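Local coordinates for putative glycosyl hydrolase (Bacteroides thetaiotaomicron VPI-5482, PDB 3K11), which probably acts as a glycoside hydrolase of the family 88 type, although its substrate and precise reaction remain unestablished, at residues Phe262-Asn268 against His314-Asp318; Phe296-Arg301 against Trp344-Tyr350; Gln307-Phe312 against Leu356-Val361; Tyr323-Ser327 against Val371-Cys375; Ala330-Tyr334 against Pro402-Ala406. All coordinates share one frame; numbering follows the deposited sequence. Where two conformers were deposited one is given.

In the fold
The five contacts tie together the C-terminal half of an alpha/alpha barrel of the six-hairpin type. Contact 5, about 7 Å from the chain centre, packs helix 326-342 against helix 400-416. At the start of helix 326-342, contact 4 joins its first turn to loop 371-375, about 12 Å from contact 5 between centres. Contact 1 lies equally far from contact 4, linked to it through Arg266 NH1 and Cys375 O, 2.8 Å apart. Contacts 2 and 3 share helix 347-362, about 17 Å apart between centres, and both meet the second subunit. Ethanediol molecules, probably from the crystallisation liquor, bind at contacts 3 and 4; they do not establish an active site.

Contact 1. Residues Phe262-Asn268 against His314-Asp318; sequences FCWARAN and HQLLD
Trp264 and Leu316 face each other in a single beta bridge, their CA atoms 4.6 Å apart. Two backbone bonds frame it: Leu317 N donates to Cys263 O at 3.0 Å, and Ala265 N to Gln315 O at 2.8 Å. Cys263 centres an inverse gamma turn, and Trp264 is the N-cap of helix 265-281. The bridge thus fastens the entry of that helix to the loop following strand 313-314, in a fold consistent with the family's six-hairpin alpha/alpha barrel. With CG anti to its backbone N (chi1 -179°), Trp264 sends its indole back to Gln315, where NE1 makes a weak bond to OE1 at 3.1 Å across planes 87° apart. Gln315 NE2 goes to Tyr387 O. Ala265 is small enough for its CB to lie 3.7 Å from Leu317 CD2, while Leu317 CD1 rests 3.6 Å from Asn268 CB. Asn268 ND2 donates to Trp264 O and also reaches Tyr248 O, and OD1 accepts from His299 NE2. Exchanging Asn268 for an alanine, lacking the amide, would probably leave His299 without its acceptor and Leu317 CD1 with less to pack on. A water joins Cys263 N to Asp318 OD1; Asp318 OD2 forms a salt bridge with Lys245.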
# COMPACT_ATOMS: atom_id res chain seq x y z
N PHE A 262 7.27 11.45 -6.36
CA PHE A 262 6.81 11.75 -5.04
C PHE A 262 5.47 12.45 -5.25
O PHE A 262 5.42 13.58 -5.70
CB PHE A 262 7.83 12.59 -4.29
CG PHE A 262 9.10 11.81 -3.99
CD1 PHE A 262 9.16 10.99 -2.87
CD2 PHE A 262 10.15 11.82 -4.85
CE1 PHE A 262 10.25 10.19 -2.65
CE2 PHE A 262 11.27 11.03 -4.59
CZ PHE A 262 11.29 10.23 -3.50
N CYS A 263 4.37 11.73 -4.99
CA CYS A 263 3.01 12.19 -5.35
C CYS A 263 2.47 13.06 -4.23
O CYS A 263 1.58 12.67 -3.50
CB CYS A 263 2.11 10.99 -5.61
SG CYS A 263 2.78 9.99 -7.01
N TRP A 264 3.10 14.21 -4.06
CA TRP A 264 2.78 15.12 -2.97
C TRP A 264 1.35 15.62 -3.10
O TRP A 264 0.93 16.08 -4.18
CB TRP A 264 3.80 16.27 -2.94
CG TRP A 264 3.58 17.25 -1.85
CD1 TRP A 264 3.30 16.98 -0.56
CD2 TRP A 264 3.60 18.68 -1.98
NE1 TRP A 264 3.16 18.13 0.14
CE2 TRP A 264 3.32 19.20 -0.70
CE3 TRP A 264 3.88 19.54 -3.02
CZ2 TRP A 264 3.30 20.57 -0.44
CZ3 TRP A 264 3.81 20.91 -2.77
CH2 TRP A 264 3.52 21.40 -1.48
N ALA A 265 0.58 15.50 -2.03
CA ALA A 265 -0.87 15.81 -2.07
C ALA A 265 -1.22 17.22 -2.45
O ALA A 265 -2.07 17.41 -3.34
CB ALA A 265 -1.57 15.40 -0.72
N ARG A 266 -0.57 18.23 -1.87
CA ARG A 266 -0.99 19.58 -2.24
C ARG A 266 -0.76 19.86 -3.72
O ARG A 266 -1.65 20.35 -4.37
CB ARG A 266 -0.35 20.65 -1.39
CG ARG A 266 -0.78 22.05 -1.87
CD ARG A 266 -0.69 23.15 -0.85
NE ARG A 266 0.68 23.43 -0.45
CZ ARG A 266 1.12 23.42 0.81
NH1 ARG A 266 0.32 23.14 1.83
NH2 ARG A 266 2.39 23.76 1.03
N ALA A 267 0.39 19.50 -4.26
CA ALA A 267 0.68 19.77 -5.68
C ALA A 267 -0.25 18.93 -6.55
O ALA A 267 -0.64 19.37 -7.62
CB ALA A 267 2.17 19.53 -6.02
N ASN A 268 -0.62 17.72 -6.11
CA ASN A 268 -1.62 16.97 -6.84
C ASN A 268 -2.95 17.70 -6.80
O ASN A 268 -3.65 17.77 -7.80
CB ASN A 268 -1.74 15.54 -6.31
CG ASN A 268 -0.86 14.59 -7.10
OD1 ASN A 268 -1.34 13.97 -8.08
ND2 ASN A 268 0.45 14.54 -6.76
N HIS A 314 -3.38 11.60 2.31
CA HIS A 314 -2.03 11.53 2.83
C HIS A 314 -1.07 12.47 2.08
O HIS A 314 -1.13 12.60 0.83
CB HIS A 314 -1.51 10.11 2.74
CG HIS A 314 -2.24 9.13 3.60
ND1 HIS A 314 -1.89 8.89 4.92
CD2 HIS A 314 -3.29 8.31 3.33
CE1 HIS A 314 -2.70 7.96 5.41
NE2 HIS A 314 -3.57 7.60 4.48
N GLN A 315 -0.12 13.04 2.84
CA GLN A 315 0.93 13.99 2.37
C GLN A 315 1.62 13.49 1.10
O GLN A 315 1.83 14.24 0.16
CB GLN A 315 1.94 14.18 3.49
CG GLN A 315 3.22 14.85 3.17
CD GLN A 315 3.14 16.31 3.00
OE1 GLN A 315 2.07 16.87 2.74
NE2 GLN A 315 4.29 16.96 3.11
N LEU A 316 2.01 12.21 1.11
CA LEU A 316 2.35 11.49 -0.15
C LEU A 316 1.16 10.58 -0.37
O LEU A 316 0.87 9.69 0.44
CB LEU A 316 3.64 10.69 -0.05
CG LEU A 316 4.93 11.56 -0.01
CD1 LEU A 316 6.22 10.69 0.07
CD2 LEU A 316 5.00 12.57 -1.18
N LEU A 317 0.46 10.77 -1.49
CA LEU A 317 -0.89 10.22 -1.65
C LEU A 317 -0.94 8.72 -1.56
O LEU A 317 -1.91 8.14 -1.00
CB LEU A 317 -1.49 10.66 -2.95
CG LEU A 317 -1.93 12.12 -3.07
CD1 LEU A 317 -2.20 12.45 -4.56
CD2 LEU A 317 -3.18 12.43 -2.18
N ASP A 318 0.12 8.11 -2.11
CA ASP A 318 0.22 6.66 -2.23
C ASP A 318 1.07 6.03 -1.15
O ASP A 318 1.52 4.88 -1.28
CB ASP A 318 0.73 6.26 -3.62
CG ASP A 318 2.08 6.87 -3.96
OD1 ASP A 318 2.48 7.85 -3.29
OD2 ASP A 318 2.71 6.37 -4.93
O HOH W 1 4.60 9.36 -3.50
O HOH W 2 0.02 17.98 0.99

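Contact 2. Residues Phe296-Arg301 against Trp344-Tyr350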
# COMPACT_ATOMS: atom_id res chain seq x y z
N PHE A 296 -8.23 14.83 -16.62
CA PHE A 296 -8.97 15.17 -15.38
C PHE A 296 -9.67 13.97 -14.79
O PHE A 296 -9.48 13.62 -13.62
CB PHE A 296 -10.04 16.21 -15.67
CG PHE A 296 -10.85 16.59 -14.44
CD1 PHE A 296 -10.23 17.17 -13.33
CD2 PHE A 296 -12.21 16.30 -14.38
CE1 PHE A 296 -10.95 17.45 -12.17
CE2 PHE A 296 -12.96 16.59 -13.23
CZ PHE A 296 -12.34 17.17 -12.14
N ARG A 297 -10.43 13.28 -15.62
CA ARG A 297 -11.11 12.09 -15.15
C ARG A 297 -10.19 10.98 -14.62
O ARG A 297 -10.52 10.33 -13.62
CB ARG A 297 -12.05 11.59 -16.22
CG ARG A 297 -13.30 12.45 -16.34
CD ARG A 297 -14.17 11.90 -17.41
NE ARG A 297 -15.40 12.70 -17.41
CZ ARG A 297 -16.11 13.02 -18.48
NH1 ARG A 297 -15.75 12.58 -19.70
NH2 ARG A 297 -17.18 13.81 -18.35
N ALA A 298 -9.05 10.75 -15.27
CA ALA A 298 -8.09 9.75 -14.81
C ALA A 298 -7.49 10.16 -13.46
O ALA A 298 -7.29 9.32 -12.59
CB ALA A 298 -6.96 9.53 -15.83
N HIS A 299 -7.24 11.46 -13.28
CA HIS A 299 -6.69 11.96 -12.02
C HIS A 299 -7.71 11.85 -10.88
O HIS A 299 -7.39 11.45 -9.76
CB HIS A 299 -6.24 13.41 -12.20
CG HIS A 299 -5.34 13.90 -11.12
ND1 HIS A 299 -5.19 15.25 -10.85
CD2 HIS A 299 -4.54 13.24 -10.23
CE1 HIS A 299 -4.32 15.39 -9.86
NE2 HIS A 299 -3.90 14.20 -9.47
N VAL A 300 -8.96 12.13 -11.20
CA VAL A 300 -10.04 11.96 -10.23
C VAL A 300 -10.06 10.51 -9.70
O VAL A 300 -10.13 10.27 -8.46
CB VAL A 300 -11.40 12.35 -10.79
CG1 VAL A 300 -12.56 11.78 -9.92
CG2 VAL A 300 -11.55 13.84 -10.93
N ARG A 301 -10.01 9.55 -10.61
CA ARG A 301 -10.04 8.16 -10.21
C ARG A 301 -8.85 7.75 -9.34
O ARG A 301 -9.00 6.96 -8.41
CB ARG A 301 -10.17 7.25 -11.44
CG ARG A 301 -11.54 7.30 -12.10
CD ARG A 301 -11.69 6.20 -13.14
NE ARG A 301 -10.93 6.47 -14.35
CZ ARG A 301 -11.38 7.20 -15.38
NH1 ARG A 301 -12.58 7.78 -15.39
NH2 ARG A 301 -10.58 7.39 -16.41
N TRP A 344 -19.31 16.93 -14.81
CA TRP A 344 -18.12 16.24 -15.32
C TRP A 344 -17.90 14.85 -14.74
O TRP A 344 -17.36 13.97 -15.42
CB TRP A 344 -16.87 17.06 -15.04
CG TRP A 344 -16.90 18.43 -15.59
CD1 TRP A 344 -17.62 18.91 -16.62
CD2 TRP A 344 -16.07 19.51 -15.14
NE1 TRP A 344 -17.33 20.24 -16.82
CE2 TRP A 344 -16.38 20.62 -15.92
CE3 TRP A 344 -15.12 19.64 -14.14
CZ2 TRP A 344 -15.76 21.84 -15.73
CZ3 TRP A 344 -14.50 20.85 -13.94
CH2 TRP A 344 -14.84 21.94 -14.71
N ILE A 345 -18.32 14.64 -13.50
CA ILE A 345 -18.21 13.34 -12.84
C ILE A 345 -19.50 13.01 -12.12
O ILE A 345 -20.38 13.83 -11.92
CB ILE A 345 -16.94 13.28 -11.88
CG1 ILE A 345 -17.17 14.10 -10.59
CG2 ILE A 345 -15.64 13.65 -12.63
CD1 ILE A 345 -15.97 14.12 -9.59
N ASP A 346 -19.64 11.73 -11.81
CA ASP A 346 -20.86 11.17 -11.29
C ASP A 346 -21.15 11.49 -9.84
O ASP A 346 -20.30 11.32 -8.95
CB ASP A 346 -20.76 9.66 -11.47
CG ASP A 346 -22.06 8.96 -11.25
OD1 ASP A 346 -22.95 9.00 -12.16
OD2 ASP A 346 -22.16 8.35 -10.17
N ALA A 347 -22.38 11.92 -9.58
CA ALA A 347 -22.77 12.32 -8.22
C ALA A 347 -22.87 11.13 -7.27
O ALA A 347 -22.52 11.25 -6.10
CB ALA A 347 -24.08 13.11 -8.25
N ILE A 348 -23.42 10.00 -7.74
CA ILE A 348 -23.60 8.85 -6.86
C ILE A 348 -22.21 8.35 -6.42
O ILE A 348 -21.94 8.06 -5.22
CB ILE A 348 -24.38 7.69 -7.55
CG1 ILE A 348 -25.86 8.07 -7.77
CG2 ILE A 348 -24.29 6.43 -6.70
CD1 ILE A 348 -26.66 7.12 -8.72
N ALA A 349 -21.29 8.30 -7.37
CA ALA A 349 -19.96 7.80 -7.09
C ALA A 349 -19.11 8.73 -6.22
O ALA A 349 -18.38 8.26 -5.36
CB ALA A 349 -19.19 7.46 -8.40
N TYR A 350 -19.19 10.04 -6.46
CA TYR A 350 -18.28 10.97 -5.83
C TYR A 350 -18.86 11.88 -4.77
O TYR A 350 -18.11 12.47 -4.02
CB TYR A 350 -17.51 11.76 -6.91
CG TYR A 350 -16.65 10.85 -7.75
CD1 TYR A 350 -15.58 10.15 -7.18
CD2 TYR A 350 -16.92 10.62 -9.11
CE1 TYR A 350 -14.82 9.30 -7.92
CE2 TYR A 350 -16.15 9.72 -9.87
CZ TYR A 350 -15.09 9.09 -9.27
OH TYR A 350 -14.26 8.22 -9.99
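Phe296 meets Trp344 in an offset edge-to-face pair: the indole edge is directed at the phenyl face, with planes 82° apart and centroids 5.7 Å apart. CE2 of Phe296 lies 4.0 Å from Ile345 CG2, the methyl of a beta-branched side chain, which comes to the ring obliquely. Next, Arg297 stretches out from CG to NE and grips a single atom, Trp344 O, side-on, with NE at 3.1 Å and NH2 at 2.9 Å. Both bonds lie close to the guanidinium plane and fix its rotation against the short link between helices 326-342 and 347-362. In Val300, a chi1 of 163° swings CG1 away from the backbone N and over one face of Tyr350, 4.0 Å from the ring centroid, in a CH-pi contact. Arg301 CG lies against Tyr350 OH, and both side chains reach Asp258 of the second subunit. Within the alpha/alpha barrel, helix 289-304 here meets the start of helix 347-362, while Phe296 also leans on Leu272 of helix 265-281 and Ala339 of helix 326-342.

Contact 3. Residues Gln307-Phe312 against Leu356-Val361; sequences QSGEGF and LGWHAV. With EDO (1,2-ethanediol), chain C.
Phe312 lays one ring face over Ala360, whose CB stands 3.7 Å from the ring centroid and only 9° off the normal, a CH-pi contact that a small methyl allows. Glu310 CB lies in plane at the ring edge, and Phe312 CZ comes 3.2 Å from Ala360 O. The contact packs a type I turn, Ser308 to Gly311, against helix 347-362 of the alpha/alpha barrel. Ser308 OG accepts from Glu310 N in an ST turn and donates to Phe312 O. At Gly311 the backbones come to 4.7 Å between its CA and Gly357 CA; its positive phi and the closeness of Leu356 O leave no place for a side chain. Leu356 CG fills in beside it, 3.6 Å from Gly311 CA. Glu310 turns outward instead, binding an ethanediol hydroxyl through OE1 and Tyr389 of the second subunit through OE2. Gln307, extended beyond CG, carries its amide across Leu356 CD2; NE2 donates to Val353 O and, at 3.1 Å, to Gly311 O, which lies near the amide plane.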
# COMPACT_ATOMS: atom_id res chain seq x y z
N GLN A 307 -8.27 8.10 -0.79
CA GLN A 307 -8.82 8.78 0.36
C GLN A 307 -8.70 7.86 1.58
O GLN A 307 -9.04 6.67 1.52
CB GLN A 307 -10.30 9.09 0.14
CG GLN A 307 -10.88 10.01 1.23
CD GLN A 307 -12.32 10.39 0.95
OE1 GLN A 307 -13.04 9.60 0.39
NE2 GLN A 307 -12.73 11.57 1.39
N SER A 308 -8.24 8.40 2.71
CA SER A 308 -8.13 7.63 3.94
C SER A 308 -9.47 7.42 4.58
O SER A 308 -10.47 8.09 4.26
CB SER A 308 -7.24 8.37 4.98
OG SER A 308 -7.98 9.43 5.61
N GLY A 309 -9.50 6.49 5.53
CA GLY A 309 -10.66 6.25 6.36
C GLY A 309 -11.11 7.41 7.22
O GLY A 309 -12.19 7.36 7.79
N GLU A 310 -10.27 8.45 7.34
CA GLU A 310 -10.59 9.64 8.09
C GLU A 310 -11.10 10.74 7.17
O GLU A 310 -11.47 11.82 7.64
CB GLU A 310 -9.36 10.17 8.86
CG GLU A 310 -8.81 9.16 9.85
CD GLU A 310 -9.88 8.62 10.78
OE1 GLU A 310 -10.68 9.43 11.33
OE2 GLU A 310 -9.96 7.39 10.96
N GLY A 311 -11.12 10.47 5.86
CA GLY A 311 -11.63 11.45 4.89
C GLY A 311 -10.54 12.34 4.31
O GLY A 311 -10.68 12.88 3.24
N PHE A 312 -9.45 12.49 5.04
CA PHE A 312 -8.28 13.22 4.56
C PHE A 312 -7.52 12.36 3.56
O PHE A 312 -7.63 11.12 3.54
CB PHE A 312 -7.32 13.50 5.71
CG PHE A 312 -7.85 14.42 6.76
CD1 PHE A 312 -7.77 15.80 6.59
CD2 PHE A 312 -8.43 13.92 7.93
CE1 PHE A 312 -8.26 16.66 7.57
CE2 PHE A 312 -8.89 14.77 8.92
CZ PHE A 312 -8.85 16.14 8.72
N LEU A 356 -17.53 13.42 2.84
CA LEU A 356 -16.65 12.90 3.89
C LEU A 356 -15.43 13.80 3.99
O LEU A 356 -14.94 14.12 5.09
CB LEU A 356 -16.20 11.48 3.58
CG LEU A 356 -15.17 10.90 4.53
CD1 LEU A 356 -15.68 10.86 6.00
CD2 LEU A 356 -14.65 9.53 4.07
N GLY A 357 -14.87 14.17 2.84
CA GLY A 357 -13.73 15.09 2.86
C GLY A 357 -14.04 16.41 3.53
O GLY A 357 -13.17 16.96 4.22
N TRP A 358 -15.25 16.94 3.31
CA TRP A 358 -15.68 18.15 4.00
C TRP A 358 -15.78 17.94 5.52
O TRP A 358 -15.33 18.77 6.29
CB TRP A 358 -17.01 18.76 3.43
CG TRP A 358 -17.31 20.03 4.22
CD1 TRP A 358 -18.14 20.12 5.26
CD2 TRP A 358 -16.58 21.25 4.18
NE1 TRP A 358 -18.08 21.36 5.81
CE2 TRP A 358 -17.09 22.07 5.20
CE3 TRP A 358 -15.53 21.73 3.40
CZ2 TRP A 358 -16.66 23.38 5.41
CZ3 TRP A 358 -15.06 23.02 3.63
CH2 TRP A 358 -15.61 23.82 4.64
N HIS A 359 -16.37 16.83 5.96
CA HIS A 359 -16.42 16.53 7.39
C HIS A 359 -15.02 16.56 7.99
O HIS A 359 -14.79 17.12 9.08
CB HIS A 359 -17.05 15.17 7.66
CG HIS A 359 -18.55 15.16 7.60
ND1 HIS A 359 -19.34 15.95 8.41
CD2 HIS A 359 -19.40 14.45 6.83
CE1 HIS A 359 -20.61 15.72 8.14
NE2 HIS A 359 -20.68 14.80 7.20
N ALA A 360 -14.07 15.98 7.25
CA ALA A 360 -12.67 15.90 7.67
C ALA A 360 -12.11 17.32 7.83
O ALA A 360 -11.61 17.71 8.88
CB ALA A 360 -11.85 15.12 6.64
N VAL A 361 -12.24 18.11 6.79
CA VAL A 361 -11.73 19.47 6.79
C VAL A 361 -12.39 20.37 7.86
O VAL A 361 -11.71 21.15 8.56
CB VAL A 361 -11.92 20.07 5.35
CG1 VAL A 361 -11.76 21.51 5.31
CG2 VAL A 361 -10.93 19.36 4.38
C1 EDO C . -15.13 10.24 10.09
O1 EDO C . -14.75 11.61 10.24
C2 EDO C . -13.92 9.37 10.28
O2 EDO C . -13.40 9.40 11.64

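Contact 4. Residues Tyr323-Ser327 against Val371-Cys375; sequences YLETS and VEGTC. With EDO (1,2-ethanediol), chain T.
Glu325 OE2 draws Cys375 N across the contact in a nearly straight bond of 3.0 Å, on the anti side of the carboxylate. The same oxygen receives two donors from its own segment: Ser327 OG on the syn lone pair at 2.6 Å, and Ser327 N from above the carboxylate plane. Three bonds thus grip one buried oxygen, and a chain bent at chi2 (-83°) folds the carboxylate back for them. Arg266 NH1, which bonds to Ser327 OG and Cys375 O, forms only a long, weak ion pair with this carboxylate. Next along the chain, Thr326 bonds twice: its OG1 donates to Glu372 O at 2.7 Å, in plane and on a lone pair, and its N donates to Gly373 O at 3.0 Å. Glu325 is the N-cap of helix 326-342, with OE2 capping Ser327 N; the Thr326 bonds and the one from Cys375 N hold residues 371-375 to the opening turn of this helix of the alpha/alpha barrel. Gly373 suits its place because its phi is positive and a CB would run into Thr326 OG1. Thr326 turns its methyl CG2 to Val371 CG1, 3.5 Å away, while Thr374 CG2 lies 3.8 Å from Ser327 CB. At the other end Cys375 CB meets the edge of the Tyr323 ring, 3.3 Å from OH. Glu372 points away and takes an ethanediol hydroxyl on OE1.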
# COMPACT_ATOMS: atom_id res chain seq x y z
N TYR A 323 1.60 11.54 6.87
CA TYR A 323 0.53 12.23 7.61
C TYR A 323 -0.63 12.69 6.77
O TYR A 323 -0.47 12.97 5.59
CB TYR A 323 1.10 13.38 8.43
CG TYR A 323 1.63 14.59 7.77
CD1 TYR A 323 0.78 15.61 7.36
CD2 TYR A 323 3.00 14.82 7.66
CE1 TYR A 323 1.26 16.77 6.84
CE2 TYR A 323 3.49 15.99 7.09
CZ TYR A 323 2.62 16.97 6.70
OH TYR A 323 3.09 18.17 6.21
N LEU A 324 -1.80 12.81 7.42
CA LEU A 324 -3.00 13.32 6.78
C LEU A 324 -2.91 14.84 6.71
O LEU A 324 -2.76 15.49 7.74
CB LEU A 324 -4.23 12.89 7.56
CG LEU A 324 -4.45 11.36 7.66
CD1 LEU A 324 -5.68 10.99 8.54
CD2 LEU A 324 -4.56 10.75 6.23
N GLU A 325 -3.09 15.40 5.54
CA GLU A 325 -2.87 16.85 5.31
C GLU A 325 -4.11 17.58 4.85
O GLU A 325 -4.83 17.15 3.94
CB GLU A 325 -1.71 16.97 4.32
CG GLU A 325 -1.00 18.33 4.32
CD GLU A 325 -1.72 19.37 3.48
OE1 GLU A 325 -2.17 18.97 2.37
OE2 GLU A 325 -1.79 20.57 3.88
N THR A 326 -4.34 18.71 5.48
CA THR A 326 -5.60 19.41 5.36
C THR A 326 -5.76 20.18 4.07
O THR A 326 -6.85 20.16 3.47
CB THR A 326 -5.76 20.37 6.55
OG1 THR A 326 -5.72 19.61 7.78
CG2 THR A 326 -7.10 21.19 6.45
N SER A 327 -4.73 20.94 3.65
CA SER A 327 -4.92 21.81 2.49
C SER A 327 -5.23 21.01 1.22
O SER A 327 -6.15 21.33 0.47
CB SER A 327 -3.76 22.77 2.26
OG SER A 327 -2.54 22.11 1.97
N VAL A 371 -7.10 27.12 10.36
CA VAL A 371 -7.15 25.82 9.71
C VAL A 371 -5.90 25.06 10.14
O VAL A 371 -4.76 25.45 9.81
CB VAL A 371 -7.22 25.95 8.17
CG1 VAL A 371 -7.08 24.57 7.53
CG2 VAL A 371 -8.54 26.67 7.75
N GLU A 372 -6.13 23.98 10.88
CA GLU A 372 -5.06 23.12 11.40
C GLU A 372 -4.67 22.00 10.45
O GLU A 372 -5.47 21.57 9.61
CB GLU A 372 -5.47 22.51 12.74
CG GLU A 372 -5.83 23.58 13.81
CD GLU A 372 -6.09 23.03 15.22
OE1 GLU A 372 -6.11 21.78 15.45
OE2 GLU A 372 -6.24 23.88 16.13
N GLY A 373 -3.45 21.49 10.63
CA GLY A 373 -2.97 20.35 9.85
C GLY A 373 -2.51 20.65 8.42
O GLY A 373 -2.41 19.70 7.61
N THR A 374 -2.19 21.91 8.12
CA THR A 374 -1.73 22.30 6.80
C THR A 374 -0.20 22.27 6.72
O THR A 374 0.48 22.89 7.53
CB THR A 374 -2.16 23.71 6.44
OG1 THR A 374 -3.59 23.76 6.41
CG2 THR A 374 -1.60 24.14 5.08
N CYS A 375 0.31 21.58 5.70
CA CYS A 375 1.73 21.50 5.36
C CYS A 375 2.26 22.90 4.99
O CYS A 375 1.65 23.63 4.22
CB CYS A 375 1.92 20.54 4.16
SG CYS A 375 3.61 20.41 3.58
C1 EDO T . -9.66 21.82 15.10
O1 EDO T . -8.70 20.73 14.99
C2 EDO T . -10.26 21.91 16.51
O2 EDO T . -9.30 22.39 17.48

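Contact 5. Residues Ala330-Tyr334 against Pro402-Ala406; sequences AIYVY and PVLWA
Ala406 is the smallest kind of bump and lets the two helices close in: its CB drops between Ala330 O, at 3.3 Å, Tyr334 N and Val333 CG1. The CA atoms of Tyr334 and Ala406 come to 3.9 Å. Ala330 does the same one turn earlier, its methyl fitting against Pro402 CB and Val403 CG2. Pro402 offers a rigid, rounded ring beside which Ile331 CG1 lies, pointing the same way. Helices 326-342 and 400-416 run nearly parallel, crossing at 24° with segment axes 7.9 Å apart, as a packed pair deep in the alpha/alpha barrel. At the C-terminal end of the segments aromatic rings meet. A chi1 near 164° turns the phenol ring of Tyr334 toward the neighbouring helix, where it lies obliquely over the five-membered ring of Trp405, centroids 3.8 Å apart and planes at 33°. A water in the plane of the indole donates to Tyr334 OH and accepts from Trp405 NE1, satisfying that buried N-H. The indole also reaches Ala90 and Ala93 of helix 82-98. With a leucine in place of Trp405, Tyr334 would probably lose the flat surface covering its ring, and the water its indole donor.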
# COMPACT_ATOMS: atom_id res chain seq x y z
N ALA A 330 -8.77 19.75 1.32
CA ALA A 330 -9.73 20.80 0.97
C ALA A 330 -9.80 21.03 -0.55
O ALA A 330 -10.89 21.21 -1.12
CB ALA A 330 -9.39 22.14 1.70
N ILE A 331 -8.64 21.13 -1.18
CA ILE A 331 -8.57 21.28 -2.63
C ILE A 331 -9.35 20.13 -3.33
O ILE A 331 -10.16 20.41 -4.23
CB ILE A 331 -7.13 21.31 -3.18
CG1 ILE A 331 -6.34 22.54 -2.67
CG2 ILE A 331 -7.16 21.30 -4.73
CD1 ILE A 331 -4.77 22.38 -2.80
N TYR A 332 -9.12 18.89 -2.93
CA TYR A 332 -9.84 17.78 -3.54
C TYR A 332 -11.33 17.89 -3.35
O TYR A 332 -12.11 17.60 -4.27
CB TYR A 332 -9.38 16.43 -3.03
CG TYR A 332 -7.89 16.18 -3.23
CD1 TYR A 332 -7.25 16.55 -4.41
CD2 TYR A 332 -7.16 15.51 -2.29
CE1 TYR A 332 -5.89 16.30 -4.58
CE2 TYR A 332 -5.79 15.25 -2.46
CZ TYR A 332 -5.17 15.67 -3.60
OH TYR A 332 -3.81 15.45 -3.79
N VAL A 333 -11.74 18.26 -2.15
CA VAL A 333 -13.20 18.44 -1.90
C VAL A 333 -13.78 19.49 -2.87
O VAL A 333 -14.84 19.27 -3.44
CB VAL A 333 -13.47 18.85 -0.42
CG1 VAL A 333 -14.94 19.28 -0.19
CG2 VAL A 333 -13.10 17.65 0.53
N TYR A 334 -13.10 20.61 -3.02
CA TYR A 334 -13.56 21.62 -3.96
C TYR A 334 -13.66 21.01 -5.35
O TYR A 334 -14.66 21.19 -6.04
CB TYR A 334 -12.66 22.87 -4.04
CG TYR A 334 -12.99 23.65 -5.30
CD1 TYR A 334 -14.15 24.42 -5.38
CD2 TYR A 334 -12.20 23.56 -6.44
CE1 TYR A 334 -14.48 25.07 -6.55
CE2 TYR A 334 -12.55 24.20 -7.65
CZ TYR A 334 -13.69 24.96 -7.67
OH TYR A 334 -14.06 25.64 -8.81
N PRO A 402 -8.41 27.15 -0.02
CA PRO A 402 -9.05 25.87 -0.29
C PRO A 402 -10.22 25.50 0.60
O PRO A 402 -11.20 25.02 0.11
CB PRO A 402 -7.90 24.90 -0.19
CG PRO A 402 -6.69 25.66 -0.59
CD PRO A 402 -6.94 27.05 0.03
N VAL A 403 -10.14 25.78 1.90
CA VAL A 403 -11.26 25.49 2.78
C VAL A 403 -12.44 26.34 2.40
O VAL A 403 -13.58 25.87 2.38
CB VAL A 403 -10.83 25.68 4.27
CG1 VAL A 403 -12.05 25.71 5.20
CG2 VAL A 403 -9.82 24.55 4.65
N LEU A 404 -12.19 27.62 2.15
CA LEU A 404 -13.29 28.52 1.77
C LEU A 404 -13.95 28.09 0.46
O LEU A 404 -15.17 28.09 0.33
CB LEU A 404 -12.78 29.97 1.63
CG LEU A 404 -12.38 30.69 2.94
CD1 LEU A 404 -11.53 31.97 2.66
CD2 LEU A 404 -13.66 31.07 3.76
N TRP A 405 -13.11 27.74 -0.50
CA TRP A 405 -13.58 27.37 -1.84
C TRP A 405 -14.33 26.05 -1.77
O TRP A 405 -15.41 25.92 -2.33
CB TRP A 405 -12.38 27.25 -2.79
CG TRP A 405 -12.64 27.65 -4.22
CD1 TRP A 405 -13.83 27.78 -4.84
CD2 TRP A 405 -11.64 27.92 -5.19
NE1 TRP A 405 -13.64 28.13 -6.14
CE2 TRP A 405 -12.30 28.21 -6.39
CE3 TRP A 405 -10.25 27.98 -5.16
CZ2 TRP A 405 -11.62 28.51 -7.56
CZ3 TRP A 405 -9.57 28.29 -6.31
CH2 TRP A 405 -10.25 28.52 -7.50
N ALA A 406 -13.78 25.08 -1.04
CA ALA A 406 -14.48 23.81 -0.84
C ALA A 406 -15.86 23.96 -0.18
O ALA A 406 -16.86 23.34 -0.58
CB ALA A 406 -13.56 22.85 -0.06
O HOH W 3 -15.42 27.96 -8.51